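PDB 2H0A: transcriptional regulator from Thermus thermophilus, which probably represses transcription as a CcpA-type regulator, sensing an effector through a two-lobed core of periplasmic binding protein-like fold. Local coordinates for residues F13-V18 and G217-E222; D92-D97 and A238-L243; P115-A120 and P180-F185; R156-R161 and L171-E176. All coordinates share one frame; numbering follows the deposited sequence.

Along the chain the segments come in the order 13-18, 92-97, 115-120, 156-161, 171-176, 180-185, 217-222, 238-243; contacts 1 and 2 therefore cross along the sequence and enclose the other two. Contact 2 packs strand 92-96 against helix 233-248 in one lobe. Contacts 3 and 4, centres about 8 Å apart, build the outer part of the other lobe, where strand 116-121 lies between 182-185 and 157-160. Contact 2 is about 32 Å from contact 3, centre to centre. Contact 1 joins helix 12-25 of the first lobe to the loop after strand 210-215 of the second, at the junction where relatives of this family usually hold their effector.

Contact 1 of 4, residues F13-V18 and G217-E222; sequences FYRRLV and GHPFAE
F13, at the start of segment 13-18 in helix 12-25, lies nearest H218 in the turn ahead of helix 220-224, with 7.6 Å between their CA atoms. The R16 guanidinium presents NH1 to H218 ND1 at 3.0 Å, N-H...N angle 151°. Its plane is turned 80° against the imidazole, and the donor lies 34° out of the ring plane. NH1 is also hydrogen-bonded to D216 O, while NH2 makes a salt bridge to E234 and a hydrogen bond to Q231 O. P219 CD packs on the aliphatic part of the same arginine, 3.7 Å from R16 CD. At the far imidazole nitrogen, a water links H218 NE2 (2.9 Å) to F13 N (2.8 Å). A methionine in place of R16 would probably leave H218 ND1 without this donor and E234 without this charged partner. F13 and R16 rest on V233 of helix 233-248, while H218 N is bonded to D189 of helix 189-200 in the second lobe; the R16-H218 bond and the water bridge the lobes.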
loop_
_atom_site.group_PDB
_atom_site.type_symbol
_atom_site.label_atom_id
_atom_site.label_comp_id
_atom_site.label_asym_id
_atom_site.label_seq_id
_atom_site.Cartn_x
_atom_site.Cartn_y
_atom_site.Cartn_z
ATOM N N PHE A 13 0.439 -11.597 -3.835
ATOM C CA PHE A 13 -0.240 -12.772 -3.307
ATOM C C PHE A 13 -1.608 -12.933 -3.940
ATOM O O PHE A 13 -2.091 -14.052 -4.135
ATOM C CB PHE A 13 -0.389 -12.652 -1.790
ATOM C CG PHE A 13 -1.135 -13.799 -1.152
ATOM C CD1 PHE A 13 -0.526 -15.035 -0.975
ATOM C CD2 PHE A 13 -2.450 -13.635 -0.715
ATOM C CE1 PHE A 13 -1.215 -16.087 -0.368
ATOM C CE2 PHE A 13 -3.138 -14.686 -0.107
ATOM C CZ PHE A 13 -2.519 -15.910 0.064
ATOM N N TYR A 14 -2.241 -11.814 -4.258
ATOM C CA TYR A 14 -3.553 -11.872 -4.865
ATOM C C TYR A 14 -3.435 -12.019 -6.364
ATOM O O TYR A 14 -4.325 -12.570 -7.005
ATOM C CB TYR A 14 -4.361 -10.640 -4.466
ATOM C CG TYR A 14 -4.595 -10.627 -2.979
ATOM C CD1 TYR A 14 -5.502 -11.512 -2.393
ATOM C CD2 TYR A 14 -3.801 -9.848 -2.141
ATOM C CE1 TYR A 14 -5.599 -11.634 -1.011
ATOM C CE2 TYR A 14 -3.887 -9.960 -0.757
ATOM C CZ TYR A 14 -4.785 -10.861 -0.197
ATOM O OH TYR A 14 -4.829 -11.009 1.173
ATOM N N ARG A 15 -2.333 -11.555 -6.937
ATOM C CA ARG A 15 -2.182 -11.705 -8.374
ATOM C C ARG A 15 -2.074 -13.197 -8.640
ATOM O O ARG A 15 -2.784 -13.735 -9.489
ATOM C CB ARG A 15 -0.924 -11.004 -8.896
ATOM C CG ARG A 15 -0.812 -11.068 -10.417
ATOM C CD ARG A 15 0.571 -10.703 -10.943
ATOM N NE ARG A 15 1.576 -11.717 -10.635
ATOM C CZ ARG A 15 1.542 -12.970 -11.080
ATOM N NH1 ARG A 15 0.553 -13.381 -11.861
ATOM N NH2 ARG A 15 2.496 -13.819 -10.734
ATOM N N ARG A 16 -1.194 -13.862 -7.893
ATOM C CA ARG A 16 -0.978 -15.302 -8.041
ATOM C C ARG A 16 -2.224 -16.107 -7.711
ATOM O O ARG A 16 -2.480 -17.138 -8.326
ATOM C CB ARG A 16 0.156 -15.773 -7.134
ATOM C CG ARG A 16 1.481 -15.081 -7.368
ATOM C CD ARG A 16 2.453 -15.448 -6.261
ATOM N NE ARG A 16 2.709 -16.884 -6.234
ATOM C CZ ARG A 16 3.307 -17.524 -5.235
ATOM N NH1 ARG A 16 3.720 -16.855 -4.166
ATOM N NH2 ARG A 16 3.484 -18.834 -5.306
ATOM N N LEU A 17 -2.988 -15.628 -6.735
ATOM C CA LEU A 17 -4.203 -16.300 -6.294
ATOM C C LEU A 17 -5.230 -16.334 -7.412
ATOM O O LEU A 17 -5.841 -17.366 -7.674
ATOM C CB LEU A 17 -4.787 -15.575 -5.081
ATOM C CG LEU A 17 -5.655 -16.416 -4.145
ATOM C CD1 LEU A 17 -4.785 -17.479 -3.482
ATOM C CD2 LEU A 17 -6.290 -15.536 -3.087
ATOM N N VAL A 18 -5.401 -15.198 -8.080
ATOM C CA VAL A 18 -6.356 -15.066 -9.173
ATOM C C VAL A 18 -5.878 -15.761 -10.437
ATOM O O VAL A 18 -6.682 -16.262 -11.219
ATOM C CB VAL A 18 -6.619 -13.592 -9.490
ATOM C CG1 VAL A 18 -7.441 -13.480 -10.758
ATOM C CG2 VAL A 18 -7.340 -12.929 -8.327
ATOM N N GLY A 217 7.217 -17.466 -1.197
ATOM C CA GLY A 217 7.714 -17.986 -2.455
ATOM C C GLY A 217 7.334 -17.301 -3.761
ATOM O O GLY A 217 7.100 -17.963 -4.778
ATOM N N HIS A 218 7.187 -15.981 -3.725
ATOM C CA HIS A 218 6.817 -15.227 -4.915
ATOM C C HIS A 218 7.766 -15.411 -6.084
ATOM O O HIS A 218 8.949 -15.684 -5.898
ATOM C CB HIS A 218 6.724 -13.732 -4.610
ATOM C CG HIS A 218 5.534 -13.359 -3.793
ATOM N ND1 HIS A 218 4.309 -13.970 -3.944
ATOM C CD2 HIS A 218 5.375 -12.425 -2.828
ATOM C CE1 HIS A 218 3.444 -13.430 -3.104
ATOM N NE2 HIS A 218 4.066 -12.489 -2.417
ATOM N N PRO A 219 7.255 -15.262 -7.313
ATOM C CA PRO A 219 8.084 -15.414 -8.509
ATOM C C PRO A 219 9.338 -14.535 -8.475
ATOM O O PRO A 219 10.425 -14.977 -8.831
ATOM C CB PRO A 219 7.132 -15.015 -9.633
ATOM C CG PRO A 219 5.814 -15.500 -9.123
ATOM C CD PRO A 219 5.839 -15.069 -7.678
ATOM N N PHE A 220 9.191 -13.294 -8.036
ATOM C CA PHE A 220 10.336 -12.404 -8.005
ATOM C C PHE A 220 11.440 -12.873 -7.069
ATOM O O PHE A 220 12.541 -12.329 -7.071
ATOM C CB PHE A 220 9.889 -10.980 -7.647
ATOM C CG PHE A 220 9.452 -10.797 -6.216
ATOM C CD1 PHE A 220 10.372 -10.846 -5.171
ATOM C CD2 PHE A 220 8.124 -10.506 -5.918
ATOM C CE1 PHE A 220 9.975 -10.604 -3.856
ATOM C CE2 PHE A 220 7.719 -10.262 -4.603
ATOM C CZ PHE A 220 8.647 -10.311 -3.575
ATOM N N ALA A 221 11.153 -13.901 -6.282
ATOM C CA ALA A 221 12.118 -14.420 -5.320
ATOM C C ALA A 221 13.274 -15.200 -5.931
ATOM O O ALA A 221 14.357 -15.258 -5.350
ATOM C CB ALA A 221 11.406 -15.286 -4.294
ATOM N N GLU A 222 13.052 -15.798 -7.095
ATOM C CA GLU A 222 14.093 -16.586 -7.744
ATOM C C GLU A 222 15.221 -15.728 -8.301
ATOM O O GLU A 222 16.397 -16.013 -8.060
ATOM C CB GLU A 222 13.486 -17.447 -8.852
ATOM C CG GLU A 222 14.466 -18.403 -9.504
ATOM C CD GLU A 222 13.769 -19.460 -10.336
ATOM O OE1 GLU A 222 12.900 -19.095 -11.157
ATOM O OE2 GLU A 222 14.093 -20.657 -10.172
HETATM O O HOH W 1 2.128 -10.468 -1.883
#

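Contact 2 of 4, residues D92-D97 and A238-L243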
loop_
_atom_site.group_PDB
_atom_site.type_symbol
_atom_site.label_atom_id
_atom_site.label_comp_id
_atom_site.label_asym_id
_atom_site.label_seq_id
_atom_site.Cartn_x
_atom_site.Cartn_y
_atom_site.Cartn_z
ATOM N N ASP A 92 -16.821 -23.968 2.315
ATOM C CA ASP A 92 -15.691 -24.749 1.827
ATOM C C ASP A 92 -14.500 -23.805 1.950
ATOM O O ASP A 92 -14.564 -22.650 1.517
ATOM C CB ASP A 92 -15.877 -25.149 0.363
ATOM C CG ASP A 92 -16.978 -26.170 0.169
ATOM O OD1 ASP A 92 -17.284 -26.909 1.129
ATOM O OD2 ASP A 92 -17.526 -26.250 -0.952
ATOM N N SER A 93 -13.413 -24.290 2.535
ATOM C CA SER A 93 -12.256 -23.446 2.731
ATOM C C SER A 93 -10.934 -24.087 2.364
ATOM O O SER A 93 -10.639 -25.211 2.769
ATOM C CB SER A 93 -12.184 -23.016 4.194
ATOM O OG SER A 93 -13.450 -22.597 4.671
ATOM N N VAL A 94 -10.137 -23.366 1.589
ATOM C CA VAL A 94 -8.812 -23.836 1.241
ATOM C C VAL A 94 -7.921 -22.897 2.062
ATOM O O VAL A 94 -8.240 -21.720 2.234
ATOM C CB VAL A 94 -8.546 -23.734 -0.292
ATOM C CG1 VAL A 94 -9.796 -23.285 -0.993
ATOM C CG2 VAL A 94 -7.367 -22.818 -0.589
ATOM N N TYR A 95 -6.836 -23.419 2.615
ATOM C CA TYR A 95 -5.951 -22.596 3.432
ATOM C C TYR A 95 -4.595 -23.258 3.573
ATOM O O TYR A 95 -4.437 -24.430 3.254
ATOM C CB TYR A 95 -6.548 -22.386 4.824
ATOM C CG TYR A 95 -6.757 -23.679 5.570
ATOM C CD1 TYR A 95 -7.852 -24.501 5.281
ATOM C CD2 TYR A 95 -5.836 -24.113 6.522
ATOM C CE1 TYR A 95 -8.019 -25.723 5.921
ATOM C CE2 TYR A 95 -5.993 -25.339 7.165
ATOM C CZ TYR A 95 -7.087 -26.141 6.860
ATOM O OH TYR A 95 -7.237 -27.368 7.465
ATOM N N LEU A 96 -3.627 -22.492 4.068
ATOM C CA LEU A 96 -2.271 -22.981 4.257
ATOM C C LEU A 96 -1.943 -23.192 5.725
ATOM O O LEU A 96 -2.466 -22.495 6.588
ATOM C CB LEU A 96 -1.270 -21.978 3.689
ATOM C CG LEU A 96 0.159 -22.515 3.617
ATOM C CD1 LEU A 96 0.395 -23.031 2.216
ATOM C CD2 LEU A 96 1.160 -21.438 3.956
ATOM N N ASP A 97 -1.071 -24.154 6.003
ATOM C CA ASP A 97 -0.641 -24.413 7.375
ATOM C C ASP A 97 0.514 -23.442 7.644
ATOM O O ASP A 97 1.685 -23.801 7.506
ATOM C CB ASP A 97 -0.140 -25.851 7.525
ATOM C CG ASP A 97 0.117 -26.234 8.976
ATOM O OD1 ASP A 97 0.707 -25.430 9.727
ATOM O OD2 ASP A 97 -0.266 -27.352 9.365
ATOM N N ALA A 238 -6.595 -22.194 -7.601
ATOM C CA ALA A 238 -7.130 -23.237 -8.480
ATOM C C ALA A 238 -8.010 -24.216 -7.702
ATOM O O ALA A 238 -9.073 -24.605 -8.170
ATOM C CB ALA A 238 -5.990 -23.996 -9.159
ATOM N N ARG A 239 -7.566 -24.620 -6.514
ATOM C CA ARG A 239 -8.358 -25.538 -5.701
ATOM C C ARG A 239 -9.642 -24.847 -5.268
ATOM O O ARG A 239 -10.716 -25.450 -5.268
ATOM C CB ARG A 239 -7.573 -25.994 -4.467
ATOM C CG ARG A 239 -8.377 -26.868 -3.501
ATOM C CD ARG A 239 -9.013 -28.076 -4.214
ATOM N NE ARG A 239 -8.012 -28.881 -4.915
ATOM C CZ ARG A 239 -8.294 -29.917 -5.694
ATOM N NH1 ARG A 239 -9.558 -30.285 -5.878
ATOM N NH2 ARG A 239 -7.316 -30.571 -6.301
ATOM N N ALA A 240 -9.522 -23.575 -4.897
ATOM C CA ALA A 240 -10.672 -22.781 -4.484
ATOM C C ALA A 240 -11.692 -22.725 -5.623
ATOM O O ALA A 240 -12.897 -22.806 -5.402
ATOM C CB ALA A 240 -10.224 -21.385 -4.133
ATOM N N ALA A 241 -11.195 -22.583 -6.846
ATOM C CA ALA A 241 -12.067 -22.529 -8.007
ATOM C C ALA A 241 -12.794 -23.865 -8.222
ATOM O O ALA A 241 -14.016 -23.890 -8.388
ATOM C CB ALA A 241 -11.254 -22.161 -9.252
ATOM N N GLN A 242 -12.046 -24.968 -8.208
ATOM C CA GLN A 242 -12.624 -26.295 -8.413
ATOM C C GLN A 242 -13.754 -26.609 -7.448
ATOM O O GLN A 242 -14.803 -27.093 -7.859
ATOM C CB GLN A 242 -11.548 -27.377 -8.297
ATOM C CG GLN A 242 -12.088 -28.805 -8.449
ATOM C CD GLN A 242 -12.613 -29.129 -9.851
ATOM O OE1 GLN A 242 -13.431 -30.039 -10.018
ATOM N NE2 GLN A 242 -12.133 -28.401 -10.860
ATOM N N LEU A 243 -13.537 -26.343 -6.165
ATOM C CA LEU A 243 -14.557 -26.595 -5.153
ATOM C C LEU A 243 -15.801 -25.815 -5.510
ATOM O O LEU A 243 -16.909 -26.341 -5.444
ATOM C CB LEU A 243 -14.077 -26.156 -3.764
ATOM C CG LEU A 243 -12.962 -26.951 -3.080
ATOM C CD1 LEU A 243 -12.432 -26.167 -1.903
ATOM C CD2 LEU A 243 -13.486 -28.297 -2.629
#
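V94 and A240 bring strand 92-96 and helix 233-248 together in the first lobe, a Rossmann-like layer of parallel strands with helices packed on it. The strand and the helical segment run nearly antiparallel, at 170°, with their axes 8.5 Å apart at closest approach.

The meeting itself is apolar and contains no hydrogen bond. V94 points at the helix and sets its CG1 methyl against A240 CB at 3.7 Å and against L243 CD1 at 4.0 Å. L243 has CG anti to its carbonyl carbon (chi1 -70°), and its extended branch runs on to the strand, where CD1 also meets D92 CB at 4.2 Å. V84 of the adjacent strand 81-84 touches both V94 and A240, so the helix is seated over two strands. A241, turned from the strand, packs on I21 and V24 of helix 12-25.

Charge closes one end. The D92 carboxylate is gripped by two arginines, R247 on OD1 and R256 on OD2, and R256 also donates to L243 O, clasping the strand to the helix through a single guanidinium. Such pairing would probably stabilise the ionised carboxylate in this buried place. V94 CG1 also lies against the helix backbone, 3.6 Å from A240 CA.

Contact 3 of 4, residues P115-A120 and P180-F185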
loop_
_atom_site.group_PDB
_atom_site.type_symbol
_atom_site.label_atom_id
_atom_site.label_comp_id
_atom_site.label_asym_id
_atom_site.label_seq_id
_atom_site.Cartn_x
_atom_site.Cartn_y
_atom_site.Cartn_z
ATOM N N PRO A 115 23.088 -14.377 15.847
ATOM C CA PRO A 115 21.727 -14.214 16.374
ATOM C C PRO A 115 20.637 -14.193 15.308
ATOM O O PRO A 115 20.810 -13.648 14.223
ATOM C CB PRO A 115 21.812 -12.898 17.132
ATOM C CG PRO A 115 22.819 -12.139 16.329
ATOM C CD PRO A 115 23.883 -13.168 16.110
ATOM N N ILE A 116 19.503 -14.784 15.641
ATOM C CA ILE A 116 18.378 -14.863 14.733
ATOM C C ILE A 116 17.327 -13.792 15.047
ATOM O O ILE A 116 16.848 -13.684 16.184
ATOM C CB ILE A 116 17.736 -16.250 14.826
ATOM C CG1 ILE A 116 18.782 -17.315 14.482
ATOM C CG2 ILE A 116 16.524 -16.317 13.916
ATOM C CD1 ILE A 116 18.383 -18.729 14.854
ATOM N N PHE A 117 16.988 -12.996 14.034
ATOM C CA PHE A 117 15.998 -11.936 14.178
ATOM C C PHE A 117 14.808 -12.269 13.301
ATOM O O PHE A 117 14.909 -13.070 12.373
ATOM C CB PHE A 117 16.557 -10.580 13.733
ATOM C CG PHE A 117 17.737 -10.107 14.526
ATOM C CD1 PHE A 117 19.020 -10.519 14.201
ATOM C CD2 PHE A 117 17.562 -9.240 15.601
ATOM C CE1 PHE A 117 20.112 -10.078 14.921
ATOM C CE2 PHE A 117 18.650 -8.791 16.332
ATOM C CZ PHE A 117 19.932 -9.213 15.990
ATOM N N ALA A 118 13.682 -11.633 13.591
ATOM C CA ALA A 118 12.469 -11.855 12.830
ATOM C C ALA A 118 11.734 -10.542 12.585
ATOM O O ALA A 118 11.809 -9.603 13.391
ATOM C CB ALA A 118 11.567 -12.831 13.569
ATOM N N ILE A 119 11.033 -10.483 11.458
ATOM C CA ILE A 119 10.264 -9.305 11.097
ATOM C C ILE A 119 8.795 -9.716 11.065
ATOM O O ILE A 119 8.424 -10.686 10.400
ATOM C CB ILE A 119 10.684 -8.744 9.708
ATOM C CG1 ILE A 119 12.193 -8.490 9.680
ATOM C CG2 ILE A 119 9.953 -7.435 9.426
ATOM C CD1 ILE A 119 12.701 -7.923 8.388
ATOM N N ALA A 120 7.971 -8.983 11.808
ATOM C CA ALA A 120 6.545 -9.257 11.879
ATOM C C ALA A 120 5.765 -8.151 11.181
ATOM O O ALA A 120 5.923 -6.969 11.492
ATOM C CB ALA A 120 6.117 -9.369 13.334
ATOM N N PRO A 180 27.530 -8.651 11.788
ATOM C CA PRO A 180 27.433 -9.837 10.942
ATOM C C PRO A 180 28.343 -10.902 11.541
ATOM O O PRO A 180 29.334 -10.580 12.199
ATOM C CB PRO A 180 27.942 -9.334 9.594
ATOM C CG PRO A 180 27.545 -7.890 9.607
ATOM C CD PRO A 180 27.933 -7.475 10.999
ATOM N N PRO A 181 28.010 -12.185 11.345
ATOM C CA PRO A 181 26.843 -12.658 10.603
ATOM C C PRO A 181 25.593 -12.666 11.470
ATOM O O PRO A 181 25.667 -12.829 12.690
ATOM C CB PRO A 181 27.245 -14.065 10.211
ATOM C CG PRO A 181 27.953 -14.520 11.441
ATOM C CD PRO A 181 28.836 -13.323 11.784
ATOM N N LEU A 182 24.447 -12.481 10.829
ATOM C CA LEU A 182 23.186 -12.519 11.534
ATOM C C LEU A 182 22.104 -13.035 10.591
ATOM O O LEU A 182 22.186 -12.885 9.367
ATOM C CB LEU A 182 22.812 -11.146 12.106
ATOM C CG LEU A 182 22.517 -9.980 11.172
ATOM C CD1 LEU A 182 21.850 -8.872 11.950
ATOM C CD2 LEU A 182 23.808 -9.499 10.553
ATOM N N ASN A 183 21.095 -13.658 11.181
ATOM C CA ASN A 183 20.010 -14.244 10.429
ATOM C C ASN A 183 18.733 -13.472 10.610
ATOM O O ASN A 183 18.416 -13.034 11.714
ATOM C CB ASN A 183 19.827 -15.682 10.880
ATOM C CG ASN A 183 21.123 -16.448 10.853
ATOM O OD1 ASN A 183 21.684 -16.691 9.784
ATOM N ND2 ASN A 183 21.622 -16.815 12.028
ATOM N N VAL A 184 18.005 -13.321 9.508
ATOM C CA VAL A 184 16.750 -12.592 9.502
ATOM C C VAL A 184 15.611 -13.379 8.855
ATOM O O VAL A 184 15.758 -13.930 7.765
ATOM C CB VAL A 184 16.889 -11.248 8.734
ATOM C CG1 VAL A 184 15.545 -10.515 8.718
ATOM C CG2 VAL A 184 17.975 -10.382 9.364
ATOM N N PHE A 185 14.481 -13.436 9.550
ATOM C CA PHE A 185 13.296 -14.086 9.023
ATOM C C PHE A 185 12.378 -12.920 8.673
ATOM O O PHE A 185 11.704 -12.372 9.540
ATOM C CB PHE A 185 12.629 -14.984 10.072
ATOM C CG PHE A 185 11.354 -15.628 9.591
ATOM C CD1 PHE A 185 11.192 -15.968 8.245
ATOM C CD2 PHE A 185 10.325 -15.909 10.472
ATOM C CE1 PHE A 185 10.025 -16.575 7.782
ATOM C CE2 PHE A 185 9.147 -16.520 10.025
ATOM C CZ PHE A 185 8.999 -16.852 8.674
#
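P115 O accepts N183 N at 3.1 Å along an almost straight bond (N-H...O angle 171°), the first of four that pair these parallel strands. F117 lies between two of the others: its N donates to N183 O at 2.7 Å and its O accepts F185 N at 2.9 Å. I119 N completes the set on F185 O at 2.8 Å. The carbonyls of N183, F117 and F185 each take in addition a CA-H contact, from I116, V184 and A118 respectively. On the outward sides, A118 and A120 bond to backbone atoms of R156, Y158 and T160, and L182 to D209.

Strand 116-121 is thus an inner strand of the second lobe's Rossmann-like parallel sheet. I116, A118, N183 and F185 face helices 99-109 and 133-147; F117, I119 and V184 lie beneath helix 164-175.

The buried N183 amide has ND2 bonded to P113 O, while I116 CG1 lies 3.8 Å from that nitrogen. On the other face, L182, its CG held between backbone N and carbonyl carbon (chi1 65°), carries CD1 to F117 CE1 at 3.6 Å. Further along, I119 CD1 meets V184 CG1 at 3.9 Å.

Contact 4 of 4, residues R156-R161 and L171-E176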
loop_
_atom_site.group_PDB
_atom_site.type_symbol
_atom_site.label_atom_id
_atom_site.label_comp_id
_atom_site.label_asym_id
_atom_site.label_seq_id
_atom_site.Cartn_x
_atom_site.Cartn_y
_atom_site.Cartn_z
ATOM N N ARG A 156 14.614 -9.333 19.682
ATOM C CA ARG A 156 15.227 -9.626 18.388
ATOM C C ARG A 156 14.142 -9.626 17.325
ATOM O O ARG A 156 14.334 -10.097 16.210
ATOM C CB ARG A 156 15.957 -10.976 18.418
ATOM C CG ARG A 156 17.346 -10.872 19.014
ATOM C CD ARG A 156 18.036 -12.208 19.111
ATOM N NE ARG A 156 17.395 -13.056 20.103
ATOM C CZ ARG A 156 17.036 -14.315 19.878
ATOM N NH1 ARG A 156 17.266 -14.869 18.689
ATOM N NH2 ARG A 156 16.425 -15.007 20.829
ATOM N N LEU A 157 12.995 -9.074 17.701
ATOM C CA LEU A 157 11.841 -8.962 16.823
ATOM C C LEU A 157 11.671 -7.523 16.357
ATOM O O LEU A 157 12.050 -6.583 17.055
ATOM C CB LEU A 157 10.574 -9.372 17.565
ATOM C CG LEU A 157 9.269 -9.199 16.797
ATOM C CD1 LEU A 157 9.172 -10.263 15.716
ATOM C CD2 LEU A 157 8.109 -9.311 17.743
ATOM N N TYR A 158 11.101 -7.355 15.169
ATOM C CA TYR A 158 10.852 -6.024 14.649
ATOM C C TYR A 158 9.495 -6.041 13.991
ATOM O O TYR A 158 9.191 -6.927 13.199
ATOM C CB TYR A 158 11.898 -5.612 13.621
ATOM C CG TYR A 158 11.854 -4.132 13.292
ATOM C CD1 TYR A 158 12.432 -3.193 14.138
ATOM C CD2 TYR A 158 11.235 -3.674 12.132
ATOM C CE1 TYR A 158 12.402 -1.846 13.838
ATOM C CE2 TYR A 158 11.199 -2.324 11.825
ATOM C CZ TYR A 158 11.786 -1.415 12.681
ATOM O OH TYR A 158 11.758 -0.069 12.372
ATOM N N ILE A 159 8.675 -5.058 14.334
ATOM C CA ILE A 159 7.343 -4.960 13.770
ATOM C C ILE A 159 7.308 -3.793 12.787
ATOM O O ILE A 159 7.815 -2.705 13.079
ATOM C CB ILE A 159 6.299 -4.740 14.889
ATOM C CG1 ILE A 159 6.485 -5.803 15.980
ATOM C CG2 ILE A 159 4.891 -4.818 14.312
ATOM C CD1 ILE A 159 5.644 -5.583 17.216
ATOM N N THR A 160 6.717 -4.022 11.620
ATOM C CA THR A 160 6.629 -2.982 10.604
ATOM C C THR A 160 5.556 -3.290 9.555
ATOM O O THR A 160 4.748 -4.193 9.739
ATOM C CB THR A 160 8.015 -2.766 9.923
ATOM O OG1 THR A 160 7.922 -1.699 8.975
ATOM C CG2 THR A 160 8.490 -4.032 9.227
ATOM N N ARG A 161 5.544 -2.529 8.464
ATOM C CA ARG A 161 4.554 -2.722 7.407
ATOM C C ARG A 161 5.084 -3.662 6.334
ATOM O O ARG A 161 6.283 -3.930 6.261
ATOM C CB ARG A 161 4.191 -1.387 6.756
ATOM C CG ARG A 161 4.019 -0.208 7.711
ATOM C CD ARG A 161 2.673 -0.189 8.400
ATOM N NE ARG A 161 1.564 -0.316 7.458
ATOM C CZ ARG A 161 1.384 0.445 6.380
ATOM N NH1 ARG A 161 2.247 1.409 6.088
ATOM N NH2 ARG A 161 0.333 0.243 5.589
ATOM N N LEU A 171 16.539 -4.264 9.130
ATOM C CA LEU A 171 17.932 -4.693 9.118
ATOM C C LEU A 171 18.784 -3.634 9.829
ATOM O O LEU A 171 19.717 -3.951 10.565
ATOM C CB LEU A 171 18.425 -4.877 7.682
ATOM C CG LEU A 171 19.910 -5.235 7.542
ATOM C CD1 LEU A 171 20.175 -6.568 8.224
ATOM C CD2 LEU A 171 20.302 -5.294 6.074
ATOM N N ARG A 172 18.448 -2.372 9.596
ATOM C CA ARG A 172 19.159 -1.261 10.207
ATOM C C ARG A 172 19.009 -1.361 11.727
ATOM O O ARG A 172 19.941 -1.065 12.481
ATOM C CB ARG A 172 18.573 0.058 9.696
ATOM C CG ARG A 172 19.554 0.948 8.968
ATOM C CD ARG A 172 20.539 1.590 9.934
ATOM N NE ARG A 172 21.346 2.624 9.282
ATOM C CZ ARG A 172 22.274 3.355 9.898
ATOM N NH1 ARG A 172 22.524 3.172 11.192
ATOM N NH2 ARG A 172 22.950 4.274 9.219
ATOM N N HIS A 173 17.822 -1.786 12.159
ATOM C CA HIS A 173 17.514 -1.947 13.574
ATOM C C HIS A 173 18.334 -3.089 14.173
ATOM O O HIS A 173 18.956 -2.937 15.229
ATOM C CB HIS A 173 16.027 -2.248 13.756
ATOM C CG HIS A 173 15.635 -2.473 15.178
ATOM N ND1 HIS A 173 15.580 -1.453 16.104
ATOM C CD2 HIS A 173 15.323 -3.606 15.849
ATOM C CE1 HIS A 173 15.250 -1.949 17.281
ATOM N NE2 HIS A 173 15.088 -3.253 17.154
ATOM N N PHE A 174 18.330 -4.231 13.493
ATOM C CA PHE A 174 19.071 -5.392 13.950
ATOM C C PHE A 174 20.581 -5.144 13.993
ATOM O O PHE A 174 21.280 -5.655 14.867
ATOM C CB PHE A 174 18.810 -6.583 13.034
ATOM C CG PHE A 174 17.355 -6.903 12.831
ATOM C CD1 PHE A 174 16.457 -6.871 13.892
ATOM C CD2 PHE A 174 16.902 -7.345 11.587
ATOM C CE1 PHE A 174 15.136 -7.285 13.722
ATOM C CE2 PHE A 174 15.587 -7.758 11.407
ATOM C CZ PHE A 174 14.703 -7.732 12.475
ATOM N N LEU A 175 21.088 -4.364 13.044
ATOM C CA LEU A 175 22.514 -4.091 12.980
ATOM C C LEU A 175 23.067 -3.325 14.165
ATOM O O LEU A 175 24.272 -3.363 14.407
ATOM C CB LEU A 175 22.861 -3.362 11.685
ATOM C CG LEU A 175 22.747 -4.253 10.442
ATOM C CD1 LEU A 175 22.908 -3.411 9.191
ATOM C CD2 LEU A 175 23.796 -5.364 10.493
ATOM N N GLU A 176 22.217 -2.620 14.907
ATOM C CA GLU A 176 22.727 -1.904 16.067
ATOM C C GLU A 176 22.686 -2.813 17.297
ATOM O O GLU A 176 23.205 -2.475 18.364
ATOM C CB GLU A 176 21.971 -0.582 16.294
ATOM C CG GLU A 176 20.500 -0.572 15.945
ATOM C CD GLU A 176 19.892 0.840 15.983
ATOM O OE1 GLU A 176 20.422 1.744 15.295
ATOM O OE2 GLU A 176 18.879 1.041 16.698
#
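Y158 (chi1 -167°) and H173 both swing CG opposite the backbone N, which extends the two rings toward each other from strand 157-160 and helix 164-175. They meet obliquely, planes 42° apart and centroids 4.9 Å apart. The CD1 side of the tyrosine lies over one face of the imidazole, with Y158 CD1 3.4 Å from H173 CD2; Y158 CE1 reaches H173 CB at 3.6 Å. Replacing H173 by an alanine is likely to remove the imidazole face under Y158 CD1 and let the tyrosine ring turn more freely.

F174 fills the inner side. Its CE1 touches Y158 CB at 3.6 Å and comes within 3.8 Å of R156 O, while the ring itself meets F117 and packs on L182 and V184. At its far end Y158 OH makes a weak hydrogen bond to R168 of the second subunit, so this surface borders the dimer contact. Strand and helical segment run at 153°, axes 9.2 Å apart, as expected of the first half of a beta-alpha-beta crossover: 157-160, helix 164-175, then 182-185, passing over strand 116-121 in a Rossmann-like lobe.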